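Local coordinates for enoyl-CoA hydratase/isomerase (Pseudomonas aeruginosa, PDB 3LAO), which probably catalyses the hydration of a steroid enoyl-CoA to its hydroxyacyl-CoA, as a homotrimeric member of the enoyl-CoA hydratase/isomerase family, at residues Tyr51-Ser57 with Arg104-Leu108; Arg159-Asp165 with Arg183-Leu187. All coordinates share one frame; numbering follows the deposited sequence.

Interaction 1 (Tyr51-Ser57 with Arg104-Leu108); sequences YERSEES and RSKPL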
loop_
_atom_site.group_PDB
_atom_site.type_symbol
_atom_site.label_atom_id
_atom_site.label_comp_id
_atom_site.label_asym_id
_atom_site.label_seq_id
_atom_site.Cartn_x
_atom_site.Cartn_y
_atom_site.Cartn_z
ATOM N N TYR B 51 12.022 23.916 -13.003
ATOM C CA TYR B 51 12.821 22.828 -12.431
ATOM C C TYR B 51 12.919 21.659 -13.428
ATOM O O TYR B 51 14.002 21.182 -13.715
ATOM C CB TYR B 51 12.213 22.332 -11.110
ATOM C CG TYR B 51 12.774 20.990 -10.574
ATOM C CD1 TYR B 51 14.120 20.841 -10.313
ATOM C CD2 TYR B 51 11.920 19.917 -10.274
ATOM C CE1 TYR B 51 14.639 19.636 -9.827
ATOM C CE2 TYR B 51 12.410 18.724 -9.779
ATOM C CZ TYR B 51 13.779 18.590 -9.558
ATOM O OH TYR B 51 14.285 17.426 -9.064
ATOM N N GLU B 52 11.789 21.205 -13.956
ATOM C CA GLU B 52 11.804 20.147 -14.963
ATOM C C GLU B 52 12.754 20.432 -16.134
ATOM O O GLU B 52 13.405 19.526 -16.666
ATOM C CB GLU B 52 10.408 19.902 -15.520
ATOM C CG GLU B 52 9.459 19.216 -14.547
ATOM C CD GLU B 52 9.805 17.752 -14.362
ATOM O OE1 GLU B 52 9.911 17.321 -13.184
ATOM O OE2 GLU B 52 9.984 17.053 -15.402
ATOM N N ARG B 53 12.825 21.679 -16.562
ATOM C CA ARG B 53 13.620 21.997 -17.752
ATOM C C ARG B 53 15.040 22.414 -17.419
ATOM O O ARG B 53 15.818 22.656 -18.318
ATOM C CB ARG B 53 12.938 23.085 -18.588
ATOM C CG ARG B 53 11.837 22.545 -19.474
ATOM C CD ARG B 53 11.083 23.674 -20.129
ATOM N NE ARG B 53 9.812 23.910 -19.458
ATOM C CZ ARG B 53 9.565 24.936 -18.669
ATOM N NH1 ARG B 53 8.368 25.049 -18.132
ATOM N NH2 ARG B 53 10.508 25.844 -18.437
ATOM N N SER B 54 15.342 22.520 -16.125
ATOM C CA SER B 54 16.661 22.888 -15.607
ATOM C C SER B 54 17.601 21.668 -15.587
ATOM O O SER B 54 17.658 20.896 -14.629
ATOM C CB SER B 54 16.509 23.417 -14.204
ATOM O OG SER B 54 17.716 23.928 -13.698
ATOM N N GLU B 55 18.337 21.531 -16.680
ATOM C CA GLU B 55 19.347 20.518 -16.886
ATOM C C GLU B 55 20.156 20.100 -15.674
ATOM O O GLU B 55 20.459 18.928 -15.532
ATOM C CB GLU B 55 20.316 21.035 -17.948
ATOM C CG GLU B 55 19.668 21.269 -19.301
ATOM C CD GLU B 55 19.167 19.976 -19.932
ATOM O OE1 GLU B 55 18.368 19.252 -19.287
ATOM O OE2 GLU B 55 19.574 19.684 -21.078
ATOM N N GLU B 56 20.541 21.063 -14.842
ATOM C CA GLU B 56 21.470 20.833 -13.744
ATOM C C GLU B 56 20.794 20.800 -12.384
ATOM O O GLU B 56 21.456 20.721 -11.350
ATOM C CB GLU B 56 22.560 21.910 -13.718
ATOM C CG GLU B 56 22.476 22.940 -14.844
ATOM C CD GLU B 56 21.553 24.118 -14.530
ATOM O OE1 GLU B 56 20.818 24.558 -15.449
ATOM O OE2 GLU B 56 21.573 24.611 -13.377
ATOM N N SER B 57 19.481 20.893 -12.350
ATOM C CA SER B 57 18.832 20.717 -11.074
ATOM C C SER B 57 18.587 19.224 -10.968
ATOM O O SER B 57 18.110 18.598 -11.906
ATOM C CB SER B 57 17.531 21.503 -11.032
ATOM O OG SER B 57 17.777 22.895 -11.229
ATOM N N ARG B 104 5.683 15.505 -13.025
ATOM C CA ARG B 104 7.114 15.700 -12.847
ATOM C C ARG B 104 7.849 14.406 -13.173
ATOM O O ARG B 104 7.265 13.322 -13.261
ATOM C CB ARG B 104 7.459 16.146 -11.422
ATOM C CG ARG B 104 7.199 15.101 -10.342
ATOM C CD ARG B 104 7.458 15.677 -8.918
ATOM N NE ARG B 104 6.953 14.732 -7.930
ATOM C CZ ARG B 104 7.697 13.786 -7.349
ATOM N NH1 ARG B 104 8.992 13.695 -7.645
ATOM N NH2 ARG B 104 7.159 12.942 -6.458
ATOM N N SER B 105 9.148 14.512 -13.353
ATOM C CA SER B 105 9.917 13.327 -13.633
ATOM C C SER B 105 11.242 13.365 -12.889
ATOM O O SER B 105 12.085 12.534 -13.121
ATOM C CB SER B 105 10.140 13.243 -15.142
ATOM O OG SER B 105 10.841 14.377 -15.582
ATOM N N LYS B 106 11.427 14.370 -12.038
ATOM C CA LYS B 106 12.590 14.503 -11.176
ATOM C C LYS B 106 12.122 14.618 -9.723
ATOM O O LYS B 106 10.943 14.793 -9.469
ATOM C CB LYS B 106 13.397 15.728 -11.563
ATOM C CG LYS B 106 13.979 15.636 -12.937
ATOM C CD LYS B 106 15.105 16.663 -13.095
ATOM C CE LYS B 106 14.645 17.946 -13.749
ATOM N NZ LYS B 106 15.771 18.930 -13.651
ATOM N N PRO B 107 13.048 14.465 -8.769
ATOM C CA PRO B 107 12.655 14.288 -7.365
ATOM C C PRO B 107 12.195 15.544 -6.689
ATOM O O PRO B 107 12.674 16.597 -7.000
ATOM C CB PRO B 107 13.955 13.796 -6.689
ATOM C CG PRO B 107 14.706 13.161 -7.797
ATOM C CD PRO B 107 14.426 14.004 -9.013
ATOM N N LEU B 108 11.285 15.427 -5.738
ATOM C CA LEU B 108 10.873 16.586 -4.970
ATOM C C LEU B 108 10.895 16.254 -3.492
ATOM O O LEU B 108 10.421 15.209 -3.071
ATOM C CB LEU B 108 9.477 17.015 -5.400
ATOM C CG LEU B 108 8.786 18.091 -4.563
ATOM C CD1 LEU B 108 9.459 19.378 -4.792
ATOM C CD2 LEU B 108 7.400 18.155 -5.093
#
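Lys-106 reaches across to the end of helix 38-53 and spends its ammonium group on backbone carbonyls. Two of them accept from NZ, Tyr-51 O at the helix end at 2.9 Å and Ser-57 O, from the last residue of the following turn, at 2.9 Å; Ser-54 O lies 2.9 Å from Lys-106 NZ. Tyr-51 O also accepts from Ser-54 N, on the opposite face of its plane. The Lys-106 chain bends at chi3 (-96°), which carries CE over one face of the Tyr-51 ring, toward its rim, and leaves NZ in an off-centre cation-pi contact with that ring. At the far end of the same ring, Tyr-51 OH packs 3.1 Å from Lys-106 CB and makes a weak hydrogen bond to Pro-107 O. This is the dense side, with Ala-60 against the tyrosine and helix 212-222 against Pro-107.

The other side is looser and partly exposed. Here the Glu-52 carboxylate takes the backbone N-H and the hydroxyl of Ser-105: OE1 accepts from N at 2.9 Å, and OE2 accepts from OG at 2.8 Å through its syn lone pair. A bound glycerol also hydrogen-bonds OE2.

Beyond the contact, helix 38-53 leads through the type I turn Ser-54 to Ser-57 into strand 59-64, beside which strand 108-112 runs parallel, a helix-to-strand junction of the crotonase-like alpha/beta fold.

Interaction 2 (Arg159-Asp165 with Arg183-Leu187); sequences RAAGWTD and RMRLL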
loop_
_atom_site.group_PDB
_atom_site.type_symbol
_atom_site.label_atom_id
_atom_site.label_comp_id
_atom_site.label_asym_id
_atom_site.label_seq_id
_atom_site.Cartn_x
_atom_site.Cartn_y
_atom_site.Cartn_z
ATOM N N ARG B 159 -3.148 5.106 0.308
ATOM C CA ARG B 159 -1.917 4.369 -0.025
ATOM C C ARG B 159 -0.891 4.499 1.075
ATOM O O ARG B 159 -0.354 3.497 1.513
ATOM C CB ARG B 159 -1.302 4.821 -1.354
ATOM C CG ARG B 159 -2.187 4.577 -2.549
ATOM C CD ARG B 159 -2.690 3.135 -2.563
ATOM N NE ARG B 159 -3.602 2.886 -3.675
ATOM C CZ ARG B 159 -4.816 2.359 -3.548
ATOM N NH1 ARG B 159 -5.561 2.190 -4.627
ATOM N NH2 ARG B 159 -5.287 2.001 -2.351
ATOM N N ALA B 160 -0.636 5.723 1.553
ATOM C CA ALA B 160 0.291 5.867 2.655
ATOM C C ALA B 160 -0.276 5.266 3.941
ATOM O O ALA B 160 0.345 4.371 4.536
ATOM C CB ALA B 160 0.667 7.303 2.876
ATOM N N ALA B 161 -1.445 5.759 4.373
ATOM C CA ALA B 161 -1.927 5.473 5.740
ATOM C C ALA B 161 -2.691 4.143 5.890
ATOM O O ALA B 161 -2.893 3.651 6.997
ATOM C CB ALA B 161 -2.757 6.670 6.297
ATOM N N GLY B 162 -3.077 3.542 4.769
ATOM C CA GLY B 162 -4.105 2.526 4.793
ATOM C C GLY B 162 -5.479 3.188 4.629
ATOM O O GLY B 162 -5.673 4.337 5.011
ATOM N N TRP B 163 -6.414 2.462 4.023
ATOM C CA TRP B 163 -7.766 2.949 3.851
ATOM C C TRP B 163 -8.380 3.516 5.140
ATOM O O TRP B 163 -8.692 4.701 5.211
ATOM C CB TRP B 163 -8.660 1.828 3.338
ATOM C CG TRP B 163 -9.986 2.379 3.006
ATOM C CD1 TRP B 163 -11.095 2.371 3.782
ATOM C CD2 TRP B 163 -10.331 3.083 1.816
ATOM N NE1 TRP B 163 -12.125 3.009 3.138
ATOM C CE2 TRP B 163 -11.680 3.439 1.917
ATOM C CE3 TRP B 163 -9.633 3.412 0.649
ATOM C CZ2 TRP B 163 -12.345 4.126 0.911
ATOM C CZ3 TRP B 163 -10.289 4.087 -0.345
ATOM C CH2 TRP B 163 -11.633 4.446 -0.207
ATOM N N THR B 164 -8.525 2.678 6.161
ATOM C CA THR B 164 -9.209 3.097 7.388
ATOM C C THR B 164 -8.624 4.340 8.106
ATOM O O THR B 164 -9.332 5.295 8.343
ATOM C CB THR B 164 -9.446 1.917 8.355
ATOM O OG1 THR B 164 -10.325 2.354 9.386
ATOM C CG2 THR B 164 -8.112 1.356 8.936
ATOM N N ASP B 165 -7.340 4.344 8.416
ATOM C CA ASP B 165 -6.731 5.509 9.039
ATOM C C ASP B 165 -6.861 6.752 8.177
ATOM O O ASP B 165 -6.949 7.876 8.678
ATOM C CB ASP B 165 -5.276 5.256 9.408
ATOM C CG ASP B 165 -5.134 4.573 10.765
ATOM O OD1 ASP B 165 -6.167 4.314 11.433
ATOM O OD2 ASP B 165 -3.991 4.293 11.176
ATOM N N ARG B 183 3.327 8.397 11.895
ATOM C CA ARG B 183 2.854 7.057 12.238
ATOM C C ARG B 183 2.091 6.449 11.065
ATOM O O ARG B 183 2.021 5.260 10.915
ATOM C CB ARG B 183 1.941 7.117 13.477
ATOM C CG ARG B 183 1.492 5.764 14.012
ATOM C CD ARG B 183 0.310 5.833 15.025
ATOM N NE ARG B 183 -0.917 6.441 14.469
ATOM C CZ ARG B 183 -1.854 5.780 13.777
ATOM N NH1 ARG B 183 -1.688 4.487 13.542
ATOM N NH2 ARG B 183 -2.945 6.409 13.307
HETATM N N MSE B 184 1.492 7.307 10.262
HETATM C CA MSE B 184 0.698 6.892 9.137
HETATM C C MSE B 184 1.520 6.933 7.856
HETATM O O MSE B 184 0.969 6.717 6.776
HETATM C CB MSE B 184 -0.513 7.832 8.976
HETATM C CG MSE B 184 -1.563 7.754 10.088
HETATM SE SE MSE B 184 -3.248 8.787 9.718
HETATM C CE MSE B 184 -2.464 10.592 9.641
ATOM N N ARG B 185 2.817 7.241 7.970
ATOM C CA ARG B 185 3.732 7.213 6.814
ATOM C C ARG B 185 3.491 8.315 5.779
ATOM O O ARG B 185 3.693 8.114 4.578
ATOM C CB ARG B 185 3.675 5.839 6.133
ATOM C CG ARG B 185 4.301 4.771 7.006
ATOM C CD ARG B 185 4.084 3.369 6.430
ATOM N NE ARG B 185 3.230 3.345 5.240
ATOM C CZ ARG B 185 3.049 2.261 4.475
ATOM N NH1 ARG B 185 3.674 1.112 4.786
ATOM N NH2 ARG B 185 2.250 2.312 3.394
ATOM N N LEU B 186 3.040 9.471 6.232
ATOM C CA LEU B 186 2.906 10.612 5.339
ATOM C C LEU B 186 4.198 11.443 5.341
ATOM O O LEU B 186 4.459 12.206 4.432
ATOM C CB LEU B 186 1.694 11.460 5.715
ATOM C CG LEU B 186 0.356 10.756 5.995
ATOM C CD1 LEU B 186 -0.629 11.748 6.546
ATOM C CD2 LEU B 186 -0.239 10.101 4.787
ATOM N N LEU B 187 5.013 11.277 6.368
ATOM C CA LEU B 187 6.221 12.078 6.507
ATOM C C LEU B 187 7.335 11.118 6.464
ATOM O O LEU B 187 7.132 9.948 6.763
ATOM C CB LEU B 187 6.285 12.711 7.896
ATOM C CG LEU B 187 5.174 13.730 7.961
ATOM C CD1 LEU B 187 5.119 14.425 9.312
ATOM C CD2 LEU B 187 5.483 14.704 6.861
#
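Ala-160 O, near the end of a helix, is approached by two nitrogens of one arginine. Arg-185 NE lies 3.1 Å from Ala-160 O and NH2 3.0 Å from it, but both bonds are weak, with angles at hydrogen near 125°. The firmer bond to this carbonyl comes from Arg-185 NH1 of the second subunit; reciprocally, NH1 of the Arg-185 in this chain makes its stronger bond to Ala-160 O of the third subunit. The near-eclipsed chi3 (-5°) curls the arginine so that its NE and NH2 side faces the carbonyl. The carbonyl shared between subunits therefore ties this pairing directly to the homotrimer interface.

Two helix ends meet here. Helix 178-183 finishes in a Schellman motif with Arg-185 at positive phi, whereas Gly-162, also at positive phi, separates helix 156-161 from helix 163-170 and serves as N-cap of the latter. Between them Met-184 O receives a CA-H...O contact from Ala-161 CA at 3.3 Å. Ala-160 CB touches Leu-186 CD2 at 3.5 Å, and the selenomethionine at 184 lays its CB and selenium alongside Ala-161 CB.

At the outer margin Asp-165 OD2 takes both terminal nitrogens of Arg-183, NH2 at 3.2 Å in a salt bridge and NH1 more weakly. NH2 comes from above the carboxylate, 66° out of its plane, with the two flat groups nearly perpendicular. Glu-180 is the stronger partner of that guanidinium, leaving Asp-165 as its second carboxylate.

Interaction 1 closes before interaction 2 opens, so the two follow one another in series along the chain. Their centres lie about 27 Å apart, their nearest atoms about 10 Å, and they do not touch. The six-stranded sheet relates them: the segments of interaction 1 lead into the adjacent parallel strands 59-64 and 108-112, whereas 183-187 precedes strand 189-191 at the edge of the same sheet. Asp-128, just before strand 129-133, pairs with Arg-104 of interaction 1, and across the interface Asp-128 of the second subunit accepts a bond from Trp-163 of interaction 2. Interaction 1 thus joins parts of one subunit, while interaction 2 lies at the subunit interface.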